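Local atomic coordinates of phytase (Citrobacter braakii, PDB entry 3ZHC), a protein that belongs to branch 2 of the histidine phosphatase superfamily and is built around a mixed beta sheet with helices packed against it. Residues A121-L126 with I132-Q137; L293-T298 with L319-H324; V33-R38 with L86-K91; L337-P342 with G352-E357. The protein carries 2 engineered substitutions. One frame throughout, in Å; residues are numbered along the deposited sequence.

Contact 1 of 4, residues A121-L126 with I132-Q137; sequences AFLAGL and IQVHYQ. With FMT (formic acid), chain T.
Leu123, near the end of helix 113-126, packs against Ile132 and Val134 of the segment that returns the chain to the sheet. Both methyls of Leu123 touch Ile132, CD2 lying 3.9 Å from Ile132 CG2. CD1, at a similar distance from that methyl, also reaches Val134 CG2 at 3.8 Å. Leu123 lies nearly perpendicular to Ile132 but runs antiparallel alongside Val134. With CG anti to the carbonyl carbon of its own residue (chi1 -68°), the fork of Leu123 sits over Ile132, CD1 extending to Val134.

A tighter touch is between carbon and oxygen: Leu123 CD1 lies 3.2 Å from Ile132 O, so the methyl presses on the backbone as well as on side chains. No hydrogen bond links the two segments.

His135 contributes a polar interaction: its NE2 donates to O2 of a formic acid molecule at 2.8 Å in a nearly straight bond (169°), with the acid at the ring's edge. Gln133 CD lies over one face of that imidazole, toward the rim.

The helix and the short strand 134-135 are the last two elements of a beta-alpha-beta unit that starts with strand 105-109. His135 pairs with Val107 and Ala109 of that parallel neighbour, Leu123 also touches Val107, and on another side of the helix Phe122 leans on Val77 of helix 71-90.

Contact 2 of 4, residues L293-T298 with L319-H324; sequences LDMIDT and LFIAGH
Helix-on-sheet packing joins Met295 of helix 282-301 to Leu319 and Ile321 of strand 318-323, deep inside the alpha/beta domain of this histidine phosphatase fold. All three residues are buried, and the contact is wholly apolar.

Met295 makes its closest touches with CG. Ile321 CD1 approaches this carbon to 3.8 Å and Leu319 CD2 to 4.0 Å, so it is met by one methyl from each of two strand residues that point to the same side of the sheet. CG stands anti to the Met295 backbone N (chi1 -175°), and the chain then bends at both following torsions. The bends turn Met295 SD away from Ile321 but leave it 4.3 Å from Leu319 CD2. Leu319 lies roughly perpendicular to Met295. A formic acid molecule, probably a crystallisation additive, lies about 4 Å from the Met295 side chain.

The strand itself is held on both flanks: Leu319 and Ile321 pair with strand 28-38, and Phe320 with strand 105-109. Past its end, His324 occupies the N-cap position of helix 325-335 and its NE2 bonds to Asp110. On the helix, Asp294 forms a salt bridge with Arg425 and Asp297 one with Lys422. One turn is doubly tied as well, since Asp294 O accepts from Thr298 N and, at 2.9 Å and from the opposite face of the carbonyl plane, from Thr298 OG1.

Contact 3 of 4, residues V33-R38 with L86-K91; sequences VVIVSR and LWFTSK
Phe88 of helix 71-90 pushes the far end of its ring against Val33 and Ile35 of strand 28-38, a buried helix-on-sheet contact in the alpha/beta fold. Phe88 CG stands anti to its own carbonyl carbon (chi1 -67°), directing the ring at the strand. Both methyls of Val33 take part: CG2 is 3.5 Å from Phe88 CE1, and CG1 is 3.6 Å from Phe88 CZ. Ile35 CD1 lies 4.0 Å from Phe88 CZ. Both aliphatic side chains come from the direction opposite to Phe88, Val33 CG2 meeting the ring obliquely and Ile35 CD1 at its edge, near the plane.

Around this lies a second shell. Leu93 touches both Val33 and Phe88, and Leu318 of the adjoining parallel strand packs on Phe88 too. Trp87 turns the edge of its indole to Phe88 CE1, while Lys91 CG lies over the centre of one indole face.

Further along, strand 28-38 runs into Arg38, the first residue of the family's RHGxRxP signature. Its guanidinium group is held by salt bridges to Glu240, Asp346 and Asp325. Back at the helix end, Lys91 N donates to the Trp87 carbonyl, and on the same face of that carbonyl's plane Ser90 OG lies 2.8 Å from Trp87 O.

Contact 4 of 4, residues L337-P342 with G352-E357; sequences LNWSLP and GELVFE. Unlike the reference sequence in segment 337-342: Asn338 (reference Lys).
Leu354, on strand 353-361, reaches across to Leu337 and Trp339 in the loop that follows helix 325-335. Its CB points toward that loop but stays well back, 5.7 Å from Trp339 CH2, and makes no contact there. CG is placed anti to the Leu354 backbone N (chi1 -169°), which extends the side chain away from the strand. Even so, Leu354 CG stops short, 4.9 Å from Leu337 CD2. The branching then decides the matter. CD1 is the methyl that arrives, 4.3 Å from Leu337 CD2 and equally 4.3 Å from Trp339 CZ3, so a single carbon is shared by an aliphatic branch and the benzene part of an indole. It approaches the ring obliquely. Leu354 CD2, the other branch, lies 4.5 Å from Leu337 CD2, at the limit of contact.

These are moderate van der Waals distances, and no hydrogen bond passes between the segments. The loop has other ties: Trp339 NE1 donates to Asn347 O, giving the indole's polar side a partner, and the ring meets that of Phe373 with the planes about 30° apart. Leu337 O is bonded to Ser332 OG. The loop also reaches the subunit boundary, where Ser340 packs on Val64 of the second subunit.

Besides the loop, Leu354 packs on Leu328 and Leu331 of helix 325-335 and on Leu398 of strand 394-398, which Trp339 touches too. Its own strand pairs antiparallel with strands 28-38 and 366-375.

How the contacts relate
All four contacts reach the same mixed sheet. Contacts 2, 3 and 4 contribute neighbouring strands: 28-38 lies between 318-323, its parallel partner, and 353-361, its antiparallel one. Ser37 N is 2.7 Å from Ile321 O, and Val34 O is 2.8 Å from Phe356 N, both probable hydrogen bonds. Phe122 connects contact 1 to the others, with CD1 3.4 Å from Phe320 CE1. Ile296 CD1 of contact 2 packs 3.7 Å from Phe356 CE1 of contact 4. The C-terminal ends of strands 28-38 and 318-323 bring Arg38, of the family signature, and His324, whose ring meets that of His39, to one edge of the sheet, where in this family the active site probably lies.

Contact 1 of 4, residues A121-L126 with I132-Q137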
# COMPACT_ATOMS: atom_id res chain seq x y z
N ALA B 121 -18.21 26.96 -4.88
CA ALA B 121 -17.33 26.95 -3.70
C ALA B 121 -15.86 27.17 -4.07
O ALA B 121 -15.14 27.91 -3.36
CB ALA B 121 -17.51 25.67 -2.91
N PHE B 122 -15.40 26.54 -5.17
CA PHE B 122 -13.99 26.71 -5.61
C PHE B 122 -13.68 28.18 -5.97
O PHE B 122 -12.64 28.71 -5.58
CB PHE B 122 -13.63 25.79 -6.76
CG PHE B 122 -12.17 25.84 -7.15
CD1 PHE B 122 -11.21 25.14 -6.41
CD2 PHE B 122 -11.76 26.59 -8.26
CE1 PHE B 122 -9.84 25.19 -6.76
CE2 PHE B 122 -10.39 26.64 -8.63
CZ PHE B 122 -9.43 25.94 -7.87
N LEU B 123 -14.60 28.83 -6.71
CA LEU B 123 -14.45 30.26 -7.08
C LEU B 123 -14.49 31.18 -5.86
O LEU B 123 -13.79 32.20 -5.84
CB LEU B 123 -15.51 30.69 -8.10
CG LEU B 123 -15.38 30.06 -9.48
CD1 LEU B 123 -16.64 30.29 -10.36
CD2 LEU B 123 -14.08 30.58 -10.18
N ALA B 124 -15.31 30.83 -4.85
CA ALA B 124 -15.39 31.61 -3.60
C ALA B 124 -14.03 31.70 -2.89
O ALA B 124 -13.74 32.69 -2.20
CB ALA B 124 -16.45 31.02 -2.65
N GLY B 125 -13.20 30.66 -3.06
CA GLY B 125 -11.84 30.64 -2.54
C GLY B 125 -10.84 31.28 -3.48
O GLY B 125 -10.00 32.07 -3.05
N LEU B 126 -10.96 30.95 -4.78
CA LEU B 126 -10.02 31.39 -5.81
C LEU B 126 -10.15 32.86 -6.17
O LEU B 126 -9.15 33.58 -6.22
CB LEU B 126 -10.20 30.56 -7.11
CG LEU B 126 -9.15 30.76 -8.24
CD1 LEU B 126 -7.95 29.83 -8.06
CD2 LEU B 126 -9.78 30.57 -9.64
N ILE B 132 -17.37 35.12 -11.49
CA ILE B 132 -16.97 34.19 -12.56
C ILE B 132 -18.06 33.10 -12.69
O ILE B 132 -18.49 32.53 -11.71
CB ILE B 132 -15.58 33.56 -12.32
CG1 ILE B 132 -14.49 34.64 -12.36
CG2 ILE B 132 -15.30 32.48 -13.36
CD1 ILE B 132 -13.11 34.13 -12.06
N GLN B 133 -18.48 32.84 -13.92
CA GLN B 133 -19.54 31.88 -14.21
C GLN B 133 -19.13 30.40 -13.99
O GLN B 133 -17.98 30.02 -14.24
CB GLN B 133 -20.00 32.06 -15.67
CG GLN B 133 -21.08 31.05 -16.16
CD GLN B 133 -21.67 31.39 -17.52
OE1 GLN B 133 -22.48 30.64 -18.06
NE2 GLN B 133 -21.28 32.53 -18.07
N VAL B 134 -20.11 29.61 -13.53
CA VAL B 134 -20.00 28.17 -13.42
C VAL B 134 -20.83 27.64 -14.58
O VAL B 134 -22.06 27.77 -14.56
CB VAL B 134 -20.54 27.62 -12.07
CG1 VAL B 134 -20.47 26.09 -12.03
CG2 VAL B 134 -19.77 28.22 -10.89
N HIS B 135 -20.17 27.08 -15.60
CA HIS B 135 -20.88 26.51 -16.76
C HIS B 135 -21.39 25.10 -16.46
O HIS B 135 -20.74 24.32 -15.74
CB HIS B 135 -19.98 26.47 -18.01
CG HIS B 135 -19.57 27.81 -18.50
ND1 HIS B 135 -20.32 28.54 -19.39
CD2 HIS B 135 -18.48 28.56 -18.24
CE1 HIS B 135 -19.71 29.68 -19.65
NE2 HIS B 135 -18.59 29.72 -18.96
N TYR B 136 -22.56 24.80 -17.01
CA TYR B 136 -23.20 23.48 -16.89
C TYR B 136 -24.35 23.40 -17.88
O TYR B 136 -24.87 24.44 -18.29
CB TYR B 136 -23.72 23.22 -15.45
CG TYR B 136 -24.67 24.31 -14.93
CD1 TYR B 136 -24.16 25.45 -14.31
CD2 TYR B 136 -26.06 24.19 -15.05
CE1 TYR B 136 -25.01 26.47 -13.83
CE2 TYR B 136 -26.92 25.20 -14.57
CZ TYR B 136 -26.38 26.34 -13.96
OH TYR B 136 -27.18 27.32 -13.49
N GLN B 137 -24.75 22.18 -18.26
CA GLN B 137 -25.89 21.99 -19.16
C GLN B 137 -27.14 22.44 -18.44
O GLN B 137 -27.36 22.05 -17.31
CB GLN B 137 -26.03 20.52 -19.63
CG GLN B 137 -24.82 19.97 -20.41
CD GLN B 137 -24.52 20.75 -21.69
OE1 GLN B 137 -23.45 21.36 -21.84
NE2 GLN B 137 -25.47 20.75 -22.62
C FMT T . -15.80 32.33 -18.88
O1 FMT T . -15.41 32.41 -17.70
O2 FMT T . -16.93 31.96 -19.21

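Contact 2 of 4, residues L293-T298 with L319-H324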
# COMPACT_ATOMS: atom_id res chain seq x y z
N LEU B 293 -10.51 13.53 -21.17
CA LEU B 293 -9.17 13.49 -21.81
C LEU B 293 -9.09 14.42 -23.04
O LEU B 293 -8.09 15.13 -23.21
CB LEU B 293 -8.78 12.07 -22.19
CG LEU B 293 -8.48 11.15 -20.98
CD1 LEU B 293 -8.43 9.71 -21.39
CD2 LEU B 293 -7.19 11.58 -20.29
N ASP B 294 -10.15 14.42 -23.87
CA ASP B 294 -10.23 15.32 -25.07
C ASP B 294 -10.25 16.79 -24.68
O ASP B 294 -9.59 17.61 -25.32
CB ASP B 294 -11.46 15.00 -25.94
CG ASP B 294 -11.34 13.67 -26.69
OD1 ASP B 294 -10.23 13.04 -26.75
OD2 ASP B 294 -12.37 13.24 -27.25
N MET B 295 -11.04 17.12 -23.63
CA MET B 295 -11.11 18.48 -23.06
C MET B 295 -9.76 18.90 -22.51
O MET B 295 -9.28 19.98 -22.82
CB MET B 295 -12.18 18.54 -21.95
CG MET B 295 -12.45 19.96 -21.33
SD MET B 295 -13.11 21.18 -22.52
CE MET B 295 -14.74 20.50 -22.80
N ILE B 296 -9.15 18.04 -21.68
CA ILE B 296 -7.82 18.31 -21.08
C ILE B 296 -6.78 18.57 -22.16
O ILE B 296 -5.98 19.51 -22.05
CB ILE B 296 -7.35 17.14 -20.19
CG1 ILE B 296 -8.19 17.01 -18.92
CG2 ILE B 296 -5.87 17.30 -19.79
CD1 ILE B 296 -8.16 15.62 -18.31
N ASP B 297 -6.80 17.73 -23.21
CA ASP B 297 -5.85 17.80 -24.31
C ASP B 297 -6.02 19.13 -25.09
O ASP B 297 -5.05 19.87 -25.27
CB ASP B 297 -6.01 16.57 -25.22
CG ASP B 297 -4.90 16.43 -26.22
OD1 ASP B 297 -3.78 16.94 -26.00
OD2 ASP B 297 -5.15 15.78 -27.25
N THR B 298 -7.26 19.40 -25.54
CA THR B 298 -7.61 20.65 -26.23
C THR B 298 -7.19 21.89 -25.41
O THR B 298 -6.57 22.82 -25.95
CB THR B 298 -9.13 20.76 -26.50
OG1 THR B 298 -9.55 19.66 -27.32
CG2 THR B 298 -9.47 22.07 -27.21
N LEU B 319 -8.60 26.09 -16.07
CA LEU B 319 -9.88 25.47 -16.37
C LEU B 319 -10.13 24.51 -15.22
O LEU B 319 -9.38 23.55 -15.05
CB LEU B 319 -9.86 24.74 -17.72
CG LEU B 319 -11.10 23.93 -18.14
CD1 LEU B 319 -12.31 24.82 -18.34
CD2 LEU B 319 -10.83 23.09 -19.41
N PHE B 320 -11.17 24.77 -14.41
CA PHE B 320 -11.53 23.92 -13.27
C PHE B 320 -12.77 23.14 -13.65
O PHE B 320 -13.77 23.74 -14.05
CB PHE B 320 -11.78 24.78 -12.03
CG PHE B 320 -12.16 24.01 -10.79
CD1 PHE B 320 -11.18 23.51 -9.94
CD2 PHE B 320 -13.53 23.78 -10.48
CE1 PHE B 320 -11.54 22.79 -8.78
CE2 PHE B 320 -13.89 23.06 -9.31
CZ PHE B 320 -12.90 22.57 -8.47
N ILE B 321 -12.71 21.81 -13.54
CA ILE B 321 -13.82 20.93 -13.94
C ILE B 321 -14.30 20.13 -12.71
O ILE B 321 -13.54 19.34 -12.15
CB ILE B 321 -13.43 19.98 -15.10
CG1 ILE B 321 -12.86 20.77 -16.29
CG2 ILE B 321 -14.64 19.14 -15.56
CD1 ILE B 321 -12.57 19.92 -17.52
N ALA B 322 -15.56 20.35 -12.31
CA ALA B 322 -16.19 19.70 -11.15
C ALA B 322 -16.96 18.44 -11.57
O ALA B 322 -18.03 18.52 -12.21
CB ALA B 322 -17.10 20.66 -10.41
N GLY B 323 -16.41 17.29 -11.20
CA GLY B 323 -17.00 16.00 -11.47
C GLY B 323 -17.11 15.18 -10.20
O GLY B 323 -17.33 15.73 -9.12
N HIS B 324 -16.96 13.86 -10.36
CA HIS B 324 -17.15 12.88 -9.29
C HIS B 324 -15.94 11.99 -9.12
O HIS B 324 -14.97 12.03 -9.94
CB HIS B 324 -18.37 12.02 -9.64
CG HIS B 324 -19.53 12.82 -10.12
ND1 HIS B 324 -20.47 13.35 -9.27
CD2 HIS B 324 -19.91 13.19 -11.37
CE1 HIS B 324 -21.38 14.01 -9.97
NE2 HIS B 324 -21.07 13.93 -11.24

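Contact 3 of 4, residues V33-R38 with L86-K91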
# COMPACT_ATOMS: atom_id res chain seq x y z
N VAL B 33 -3.24 25.56 -16.61
CA VAL B 33 -3.62 24.48 -15.70
C VAL B 33 -5.04 23.98 -16.00
O VAL B 33 -5.93 24.76 -16.30
CB VAL B 33 -3.51 24.89 -14.18
CG1 VAL B 33 -3.99 23.76 -13.23
CG2 VAL B 33 -2.08 25.28 -13.83
N VAL B 34 -5.22 22.67 -15.93
CA VAL B 34 -6.54 22.07 -15.98
C VAL B 34 -6.66 21.28 -14.70
O VAL B 34 -5.77 20.52 -14.37
CB VAL B 34 -6.75 21.16 -17.19
CG1 VAL B 34 -8.18 20.55 -17.16
CG2 VAL B 34 -6.55 21.93 -18.47
N ILE B 35 -7.77 21.48 -13.98
CA ILE B 35 -8.08 20.75 -12.76
C ILE B 35 -9.34 19.96 -13.00
O ILE B 35 -10.35 20.53 -13.40
CB ILE B 35 -8.28 21.69 -11.55
CG1 ILE B 35 -7.00 22.45 -11.23
CG2 ILE B 35 -8.75 20.89 -10.30
CD1 ILE B 35 -7.14 23.52 -10.09
N VAL B 36 -9.28 18.64 -12.76
CA VAL B 36 -10.48 17.80 -12.71
C VAL B 36 -10.67 17.51 -11.22
O VAL B 36 -9.86 16.80 -10.61
CB VAL B 36 -10.34 16.50 -13.49
CG1 VAL B 36 -11.61 15.69 -13.36
CG2 VAL B 36 -10.06 16.78 -14.94
N SER B 37 -11.73 18.07 -10.65
CA SER B 37 -12.02 17.95 -9.21
C SER B 37 -13.23 17.10 -8.95
O SER B 37 -14.24 17.19 -9.69
CB SER B 37 -12.27 19.32 -8.60
OG SER B 37 -12.54 19.25 -7.20
N ARG B 38 -13.15 16.27 -7.91
CA ARG B 38 -14.30 15.62 -7.37
C ARG B 38 -15.02 16.68 -6.57
O ARG B 38 -14.39 17.59 -5.97
CB ARG B 38 -13.94 14.46 -6.41
CG ARG B 38 -15.18 13.73 -5.84
CD ARG B 38 -14.86 12.75 -4.78
NE ARG B 38 -16.08 12.19 -4.22
CZ ARG B 38 -16.15 11.38 -3.14
NH1 ARG B 38 -15.05 11.00 -2.47
NH2 ARG B 38 -17.34 10.95 -2.73
N LEU B 86 -3.29 31.41 -4.16
CA LEU B 86 -1.95 31.77 -3.65
C LEU B 86 -0.83 31.07 -4.41
O LEU B 86 0.18 31.70 -4.75
CB LEU B 86 -1.83 31.45 -2.15
CG LEU B 86 -2.75 32.26 -1.21
CD1 LEU B 86 -2.89 31.60 0.14
CD2 LEU B 86 -2.26 33.73 -1.07
N TRP B 87 -1.01 29.78 -4.69
CA TRP B 87 0.00 28.99 -5.40
C TRP B 87 0.13 29.42 -6.87
O TRP B 87 1.23 29.64 -7.35
CB TRP B 87 -0.27 27.48 -5.29
CG TRP B 87 0.90 26.70 -5.71
CD1 TRP B 87 2.05 26.48 -4.99
CD2 TRP B 87 1.06 26.02 -6.95
NE1 TRP B 87 2.92 25.70 -5.71
CE2 TRP B 87 2.34 25.41 -6.92
CE3 TRP B 87 0.26 25.87 -8.08
CZ2 TRP B 87 2.83 24.65 -7.99
CZ3 TRP B 87 0.75 25.12 -9.15
CH2 TRP B 87 2.02 24.52 -9.09
N PHE B 88 -1.01 29.55 -7.57
CA PHE B 88 -0.99 30.00 -8.99
C PHE B 88 -0.47 31.45 -9.16
O PHE B 88 0.16 31.77 -10.18
CB PHE B 88 -2.38 29.88 -9.66
CG PHE B 88 -2.88 28.44 -9.86
CD1 PHE B 88 -2.01 27.40 -10.25
CD2 PHE B 88 -4.23 28.14 -9.69
CE1 PHE B 88 -2.49 26.08 -10.44
CE2 PHE B 88 -4.72 26.83 -9.87
CZ PHE B 88 -3.84 25.80 -10.25
N THR B 89 -0.73 32.30 -8.16
CA THR B 89 -0.25 33.69 -8.16
C THR B 89 1.27 33.75 -7.92
O THR B 89 1.96 34.54 -8.57
CB THR B 89 -1.03 34.57 -7.11
OG1 THR B 89 -2.42 34.62 -7.48
CG2 THR B 89 -0.48 36.00 -7.05
N SER B 90 1.79 32.91 -7.01
CA SER B 90 3.24 32.87 -6.73
C SER B 90 4.08 32.38 -7.93
O SER B 90 5.24 32.74 -8.04
CB SER B 90 3.54 31.99 -5.51
OG SER B 90 3.35 30.62 -5.82
N LYS B 91 3.47 31.55 -8.79
CA LYS B 91 4.12 31.06 -10.02
C LYS B 91 3.84 31.95 -11.24
O LYS B 91 4.35 31.67 -12.31
CB LYS B 91 3.66 29.62 -10.33
CG LYS B 91 3.85 28.60 -9.19
CD LYS B 91 5.28 28.42 -8.80
CE LYS B 91 5.41 27.45 -7.64
NZ LYS B 91 6.77 27.47 -7.07

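Contact 4 of 4, residues L337-P342 with G352-E357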
# COMPACT_ATOMS: atom_id res chain seq x y z
N LEU B 337 -2.33 6.01 -13.84
CA LEU B 337 -1.85 6.75 -12.69
C LEU B 337 -2.21 5.97 -11.45
O LEU B 337 -3.39 5.66 -11.23
CB LEU B 337 -2.51 8.14 -12.61
CG LEU B 337 -1.90 9.32 -13.39
CD1 LEU B 337 -1.00 8.91 -14.54
CD2 LEU B 337 -3.02 10.25 -13.86
N ASN B 338 -1.18 5.64 -10.65
CA ASN B 338 -1.35 4.93 -9.40
C ASN B 338 -0.86 5.82 -8.28
O ASN B 338 0.17 6.49 -8.42
CB ASN B 338 -0.58 3.62 -9.42
CG ASN B 338 -1.03 2.71 -10.54
OD1 ASN B 338 -2.14 2.13 -10.50
ND2 ASN B 338 -0.16 2.55 -11.57
N TRP B 339 -1.61 5.83 -7.17
CA TRP B 339 -1.23 6.64 -6.01
C TRP B 339 -1.87 6.21 -4.69
O TRP B 339 -2.83 5.41 -4.65
CB TRP B 339 -1.58 8.14 -6.28
CG TRP B 339 -3.07 8.47 -6.31
CD1 TRP B 339 -3.93 8.54 -5.24
CD2 TRP B 339 -3.85 8.81 -7.46
NE1 TRP B 339 -5.18 8.88 -5.65
CE2 TRP B 339 -5.17 9.05 -7.00
CE3 TRP B 339 -3.57 8.93 -8.83
CZ2 TRP B 339 -6.20 9.40 -7.87
CZ3 TRP B 339 -4.61 9.28 -9.69
CH2 TRP B 339 -5.91 9.51 -9.21
N SER B 340 -1.32 6.77 -3.63
CA SER B 340 -1.86 6.70 -2.27
C SER B 340 -1.67 8.10 -1.72
O SER B 340 -0.63 8.73 -1.99
CB SER B 340 -1.14 5.67 -1.42
OG SER B 340 -1.74 5.52 -0.15
N LEU B 341 -2.65 8.59 -0.95
CA LEU B 341 -2.64 9.97 -0.42
C LEU B 341 -2.35 9.99 1.07
O LEU B 341 -3.18 9.57 1.85
CB LEU B 341 -4.00 10.62 -0.69
CG LEU B 341 -4.50 10.60 -2.14
CD1 LEU B 341 -5.87 11.24 -2.23
CD2 LEU B 341 -3.49 11.30 -3.10
N PRO B 342 -1.14 10.50 1.48
CA PRO B 342 -0.82 10.56 2.93
C PRO B 342 -1.90 11.23 3.77
O PRO B 342 -2.38 12.31 3.41
CB PRO B 342 0.48 11.37 2.97
CG PRO B 342 1.17 11.00 1.68
CD PRO B 342 0.04 10.89 0.65
N GLY B 352 -10.92 16.28 -3.98
CA GLY B 352 -9.61 15.84 -4.53
C GLY B 352 -9.44 16.32 -5.96
O GLY B 352 -10.38 16.22 -6.77
N GLU B 353 -8.26 16.83 -6.28
CA GLU B 353 -8.00 17.44 -7.58
C GLU B 353 -6.89 16.75 -8.30
O GLU B 353 -5.82 16.59 -7.75
CB GLU B 353 -7.62 18.89 -7.39
CG GLU B 353 -8.71 19.74 -6.85
CD GLU B 353 -8.29 21.19 -6.60
OE1 GLU B 353 -7.10 21.53 -6.85
OE2 GLU B 353 -9.14 21.99 -6.16
N LEU B 354 -7.16 16.35 -9.55
CA LEU B 354 -6.17 15.84 -10.45
C LEU B 354 -5.78 17.10 -11.24
O LEU B 354 -6.62 17.70 -11.92
CB LEU B 354 -6.75 14.74 -11.29
CG LEU B 354 -5.84 13.86 -12.15
CD1 LEU B 354 -4.63 13.29 -11.36
CD2 LEU B 354 -6.66 12.71 -12.77
N VAL B 355 -4.51 17.51 -11.12
CA VAL B 355 -4.03 18.78 -11.68
C VAL B 355 -3.06 18.54 -12.83
O VAL B 355 -2.04 17.89 -12.64
CB VAL B 355 -3.36 19.64 -10.57
CG1 VAL B 355 -2.87 20.96 -11.12
CG2 VAL B 355 -4.33 19.88 -9.42
N PHE B 356 -3.39 19.07 -14.01
CA PHE B 356 -2.57 18.99 -15.20
C PHE B 356 -1.99 20.39 -15.44
O PHE B 356 -2.74 21.32 -15.76
CB PHE B 356 -3.39 18.52 -16.40
CG PHE B 356 -4.03 17.17 -16.21
CD1 PHE B 356 -5.28 17.05 -15.59
CD2 PHE B 356 -3.39 16.01 -16.66
CE1 PHE B 356 -5.89 15.77 -15.40
CE2 PHE B 356 -3.99 14.74 -16.49
CZ PHE B 356 -5.24 14.63 -15.85
N GLU B 357 -0.67 20.53 -15.27
CA GLU B 357 0.05 21.80 -15.40
C GLU B 357 0.90 21.85 -16.66
O GLU B 357 1.64 20.94 -16.90
CB GLU B 357 0.97 21.99 -14.20
CG GLU B 357 0.26 22.19 -12.86
CD GLU B 357 1.19 22.02 -11.67
OE1 GLU B 357 2.42 21.95 -11.84
OE2 GLU B 357 0.67 21.95 -10.53